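TPR repeat-containing protein (PDB 3U4T) is of unknown function but, as a tetratricopeptide-repeat protein, probably serves as a helical scaffold for binding other proteins. Local coordinates at residues K52-F64 with D76-Q89. The protein carries 1 engineered substitution. Residues are numbered along the deposited sequence; the frame is centred on the assembly and turned at random.
Sequences KYDLAQKDIETYF and DFEYYGKILMKKGQ
Two neighbouring helices of the tetratricopeptide-repeat array, 53-64 and 74-86, pack roughly antiparallel here, with Ile83 set as a knob among Tyr53, Ala56, Gln57 and Ile60. The axes of the segments in contact cross at -143° and come within 9.5 Å. Ile83 CD1 reaches in to 3.9 Å from Ile60 CB, while its CG2 branch lies against the backbone of Gln57. One turn earlier on the second helix, Tyr80 CD1 meets Ile60 CG2 at 3.5 Å. Phe64 then joins Phe77 and Tyr80 in an aromatic cluster, its CE1 over the Phe77 face and its plane tilted 37° from that of Tyr80. The Tyr80 ring, swung out with CG anti to the backbone N (chi1 -170°), delivers its hydroxyl to the anti lone pair of Glu61 OE2, 3.2 Å away. Beside the cluster, Tyr63 OH gives a weak bond to Asp76 OD2 at 2.9 Å; OD2 has its stronger partner in Lys73 N, and OD1 takes a bond from Asn41 ND2.

At the other end Lys86 CG lies over one face of Tyr53, 3.6 Å from the ring centroid, in a CH-pi contact, and the bend at chi2 carries CD and CE on toward the ring's hydroxyl. Lys87 NZ bridges to Asp54 OD1 at 2.9 Å, from above the carboxylate plane, just before Gly88 closes the helix in a Schellman motif. An alanine at Tyr53 would strip away that aromatic face and is likely to leave the Lys86 methylenes without their platform, free to swing. Apolar contacts thus fill the middle of the interface, whereas the Asp54-Lys87 pair, with Asp54 exposed, adds a charge link that solvent probably weakens.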
# COMPACT_ATOMS: atom_id res chain seq x y z
N LYS A 52 -15.39 -8.92 -11.10
CA LYS A 52 -15.93 -9.22 -12.43
C LYS A 52 -15.63 -7.88 -13.09
O LYS A 52 -16.42 -6.95 -13.01
CB LYS A 52 -17.44 -9.44 -12.38
CG LYS A 52 -17.91 -10.51 -11.38
CD LYS A 52 -17.93 -11.92 -11.97
CE LYS A 52 -18.52 -12.91 -10.96
NZ LYS A 52 -18.89 -14.24 -11.54
N TYR A 53 -14.46 -7.79 -13.72
CA TYR A 53 -14.03 -6.54 -14.32
C TYR A 53 -14.60 -6.21 -15.70
O TYR A 53 -14.67 -5.04 -16.06
CB TYR A 53 -12.50 -6.48 -14.34
CG TYR A 53 -11.90 -6.71 -12.96
CD1 TYR A 53 -12.27 -5.91 -11.88
CD2 TYR A 53 -10.98 -7.73 -12.74
CE1 TYR A 53 -11.73 -6.12 -10.60
CE2 TYR A 53 -10.43 -7.95 -11.47
CZ TYR A 53 -10.81 -7.14 -10.40
OH TYR A 53 -10.28 -7.35 -9.15
N ASP A 54 -15.00 -7.23 -16.45
CA ASP A 54 -15.57 -6.99 -17.78
C ASP A 54 -16.97 -6.41 -17.60
O ASP A 54 -17.38 -5.49 -18.31
CB ASP A 54 -15.64 -8.29 -18.58
CG ASP A 54 -14.32 -8.63 -19.26
OD1 ASP A 54 -13.29 -8.68 -18.57
OD2 ASP A 54 -14.32 -8.85 -20.50
N LEU A 55 -17.68 -6.96 -16.62
CA LEU A 55 -19.04 -6.54 -16.28
C LEU A 55 -18.98 -5.13 -15.71
O LEU A 55 -19.83 -4.29 -16.03
CB LEU A 55 -19.63 -7.49 -15.24
CG LEU A 55 -20.71 -8.48 -15.67
CD1 LEU A 55 -20.75 -8.63 -17.19
CD2 LEU A 55 -20.45 -9.80 -14.98
N ALA A 56 -17.99 -4.89 -14.86
CA ALA A 56 -17.83 -3.58 -14.25
C ALA A 56 -17.36 -2.52 -15.25
O ALA A 56 -17.60 -1.32 -15.04
CB ALA A 56 -16.86 -3.68 -13.10
N GLN A 57 -16.68 -2.93 -16.32
CA GLN A 57 -16.25 -1.94 -17.30
C GLN A 57 -17.48 -1.53 -18.11
O GLN A 57 -17.72 -0.34 -18.32
CB GLN A 57 -15.17 -2.50 -18.25
CG GLN A 57 -14.52 -1.39 -19.09
CD GLN A 57 -13.43 -1.88 -20.04
OE1 GLN A 57 -12.69 -1.07 -20.61
NE2 GLN A 57 -13.33 -3.18 -20.22
N LYS A 58 -18.27 -2.51 -18.53
CA LYS A 58 -19.46 -2.19 -19.31
C LYS A 58 -20.38 -1.27 -18.52
O LYS A 58 -20.98 -0.35 -19.09
CB LYS A 58 -20.22 -3.46 -19.71
CG LYS A 58 -21.44 -3.17 -20.58
CD LYS A 58 -21.99 -4.41 -21.31
CE LYS A 58 -22.78 -5.34 -20.39
NZ LYS A 58 -23.35 -6.49 -21.16
N ASP A 59 -20.49 -1.51 -17.22
CA ASP A 59 -21.35 -0.69 -16.36
C ASP A 59 -20.86 0.73 -16.14
O ASP A 59 -21.64 1.68 -16.20
CB ASP A 59 -21.53 -1.35 -14.99
CG ASP A 59 -22.68 -2.36 -14.96
OD1 ASP A 59 -23.40 -2.50 -15.96
OD2 ASP A 59 -22.85 -3.00 -13.90
N ILE A 60 -19.56 0.89 -15.89
CA ILE A 60 -19.07 2.24 -15.67
C ILE A 60 -19.12 3.04 -16.96
O ILE A 60 -19.18 4.27 -16.94
CB ILE A 60 -17.63 2.23 -15.11
CG1 ILE A 60 -17.31 3.60 -14.54
CG2 ILE A 60 -16.65 1.85 -16.19
CD1 ILE A 60 -18.18 3.98 -13.37
N GLU A 61 -19.11 2.34 -18.10
CA GLU A 61 -19.15 3.04 -19.38
C GLU A 61 -20.59 3.36 -19.76
O GLU A 61 -20.87 4.37 -20.40
CB GLU A 61 -18.45 2.20 -20.47
CG GLU A 61 -16.97 1.95 -20.13
CD GLU A 61 -16.19 1.24 -21.22
OE1 GLU A 61 -16.71 0.25 -21.79
OE2 GLU A 61 -15.04 1.65 -21.49
N THR A 62 -21.52 2.51 -19.35
CA THR A 62 -22.92 2.76 -19.62
C THR A 62 -23.23 3.98 -18.75
O THR A 62 -23.90 4.92 -19.18
CB THR A 62 -23.79 1.56 -19.18
OG1 THR A 62 -23.58 0.47 -20.08
CG2 THR A 62 -25.27 1.94 -19.18
N TYR A 63 -22.74 3.96 -17.52
CA TYR A 63 -22.94 5.09 -16.63
C TYR A 63 -22.53 6.42 -17.30
O TYR A 63 -23.33 7.34 -17.39
CB TYR A 63 -22.13 4.89 -15.36
CG TYR A 63 -22.13 6.09 -14.45
CD1 TYR A 63 -23.28 6.46 -13.76
CD2 TYR A 63 -20.97 6.84 -14.25
CE1 TYR A 63 -23.28 7.54 -12.89
CE2 TYR A 63 -20.96 7.92 -13.37
CZ TYR A 63 -22.12 8.26 -12.70
OH TYR A 63 -22.13 9.33 -11.84
N PHE A 64 -21.28 6.50 -17.77
CA PHE A 64 -20.77 7.72 -18.40
C PHE A 64 -21.40 8.13 -19.73
O PHE A 64 -21.22 9.25 -20.20
CB PHE A 64 -19.25 7.66 -18.55
CG PHE A 64 -18.51 7.98 -17.30
CD1 PHE A 64 -18.68 9.21 -16.68
CD2 PHE A 64 -17.68 7.04 -16.70
CE1 PHE A 64 -18.03 9.51 -15.47
CE2 PHE A 64 -17.03 7.32 -15.49
CZ PHE A 64 -17.21 8.55 -14.87
N ASP A 76 -16.66 8.50 -9.27
CA ASP A 76 -16.94 7.78 -10.50
C ASP A 76 -15.70 7.66 -11.38
O ASP A 76 -15.44 6.59 -11.94
CB ASP A 76 -18.06 8.48 -11.27
CG ASP A 76 -19.25 8.75 -10.40
OD1 ASP A 76 -19.70 7.79 -9.72
OD2 ASP A 76 -19.73 9.91 -10.40
N PHE A 77 -14.94 8.75 -11.49
CA PHE A 77 -13.72 8.71 -12.30
C PHE A 77 -12.72 7.76 -11.65
O PHE A 77 -12.03 6.98 -12.33
CB PHE A 77 -13.12 10.12 -12.42
CG PHE A 77 -13.92 11.04 -13.27
CD1 PHE A 77 -13.70 11.11 -14.65
CD2 PHE A 77 -14.94 11.81 -12.72
CE1 PHE A 77 -14.48 11.94 -15.46
CE2 PHE A 77 -15.73 12.64 -13.52
CZ PHE A 77 -15.50 12.70 -14.89
N GLU A 78 -12.64 7.82 -10.32
CA GLU A 78 -11.74 6.96 -9.56
C GLU A 78 -11.98 5.49 -9.90
O GLU A 78 -11.05 4.77 -10.26
CB GLU A 78 -11.92 7.19 -8.07
CG GLU A 78 -11.36 6.10 -7.19
CD GLU A 78 -11.58 6.39 -5.72
OE1 GLU A 78 -12.64 6.95 -5.36
OE2 GLU A 78 -10.69 6.04 -4.92
N TYR A 79 -13.23 5.05 -9.79
CA TYR A 79 -13.56 3.66 -10.10
C TYR A 79 -13.42 3.33 -11.58
O TYR A 79 -13.20 2.18 -11.94
CB TYR A 79 -14.97 3.32 -9.61
CG TYR A 79 -14.97 3.01 -8.13
CD1 TYR A 79 -15.19 4.00 -7.18
CD2 TYR A 79 -14.61 1.74 -7.68
CE1 TYR A 79 -15.04 3.74 -5.83
CE2 TYR A 79 -14.46 1.47 -6.34
CZ TYR A 79 -14.67 2.47 -5.42
OH TYR A 79 -14.46 2.19 -4.09
N TYR A 80 -13.52 4.34 -12.44
CA TYR A 80 -13.36 4.09 -13.86
C TYR A 80 -11.92 3.65 -14.02
O TYR A 80 -11.64 2.64 -14.68
CB TYR A 80 -13.63 5.35 -14.68
CG TYR A 80 -13.72 5.10 -16.17
CD1 TYR A 80 -13.83 3.80 -16.67
CD2 TYR A 80 -13.73 6.15 -17.08
CE1 TYR A 80 -13.96 3.56 -18.04
CE2 TYR A 80 -13.85 5.93 -18.45
CZ TYR A 80 -13.96 4.63 -18.92
OH TYR A 80 -14.05 4.39 -20.27
N GLY A 81 -11.01 4.41 -13.41
CA GLY A 81 -9.59 4.09 -13.46
C GLY A 81 -9.26 2.77 -12.78
O GLY A 81 -8.46 1.98 -13.31
N LYS A 82 -9.83 2.53 -11.61
CA LYS A 82 -9.56 1.27 -10.93
C LYS A 82 -9.99 0.12 -11.84
O LYS A 82 -9.31 -0.90 -11.93
CB LYS A 82 -10.31 1.16 -9.61
CG LYS A 82 -9.79 2.03 -8.49
CD LYS A 82 -10.53 1.69 -7.20
CE LYS A 82 -10.22 2.67 -6.08
NZ LYS A 82 -8.76 2.79 -5.83
N ILE A 83 -11.13 0.30 -12.51
CA ILE A 83 -11.63 -0.74 -13.41
C ILE A 83 -10.76 -0.91 -14.64
O ILE A 83 -10.55 -2.02 -15.10
CB ILE A 83 -13.09 -0.45 -13.84
CG1 ILE A 83 -14.00 -0.54 -12.62
CG2 ILE A 83 -13.54 -1.46 -14.86
CD1 ILE A 83 -15.39 -0.01 -12.87
N LEU A 84 -10.24 0.20 -15.17
CA LEU A 84 -9.37 0.14 -16.35
C LEU A 84 -8.04 -0.48 -15.97
O LEU A 84 -7.49 -1.31 -16.70
CB LEU A 84 -9.15 1.54 -16.94
CG LEU A 84 -10.36 2.13 -17.69
CD1 LEU A 84 -10.15 3.61 -17.92
CD2 LEU A 84 -10.58 1.40 -19.01
N MSE A 85 -7.50 -0.10 -14.82
CA MSE A 85 -6.23 -0.68 -14.42
C MSE A 85 -6.37 -2.21 -14.37
O MSE A 85 -5.50 -2.93 -14.84
CB MSE A 85 -5.77 -0.12 -13.07
CG MSE A 85 -4.32 -0.47 -12.73
SE MSE A 85 -3.05 0.30 -13.95
CE MSE A 85 -2.90 2.06 -13.11
N LYS A 86 -7.48 -2.70 -13.82
CA LYS A 86 -7.67 -4.16 -13.74
C LYS A 86 -7.77 -4.81 -15.12
O LYS A 86 -7.43 -5.98 -15.28
CB LYS A 86 -8.93 -4.51 -12.94
CG LYS A 86 -8.80 -4.37 -11.43
CD LYS A 86 -7.75 -5.32 -10.89
CE LYS A 86 -7.73 -5.34 -9.37
NZ LYS A 86 -7.30 -4.04 -8.79
N LYS A 87 -8.23 -4.05 -16.11
CA LYS A 87 -8.39 -4.57 -17.47
C LYS A 87 -7.13 -4.35 -18.32
O LYS A 87 -7.11 -4.61 -19.53
CB LYS A 87 -9.60 -3.92 -18.13
CG LYS A 87 -10.91 -4.38 -17.54
CD LYS A 87 -11.48 -5.52 -18.37
CE LYS A 87 -10.47 -6.63 -18.59
NZ LYS A 87 -10.89 -7.51 -19.71
N GLY A 88 -6.09 -3.86 -17.67
CA GLY A 88 -4.82 -3.64 -18.34
C GLY A 88 -4.70 -2.38 -19.15
O GLY A 88 -3.73 -2.23 -19.89
N GLN A 89 -5.64 -1.46 -19.02
CA GLN A 89 -5.55 -0.22 -19.79
C GLN A 89 -4.99 0.91 -18.96
O GLN A 89 -5.62 1.94 -18.71
CB GLN A 89 -6.92 0.10 -20.38
CG GLN A 89 -7.45 -1.12 -21.14
CD GLN A 89 -8.55 -0.80 -22.10
OE1 GLN A 89 -9.63 -0.34 -21.72
NE2 GLN A 89 -8.30 -1.05 -23.38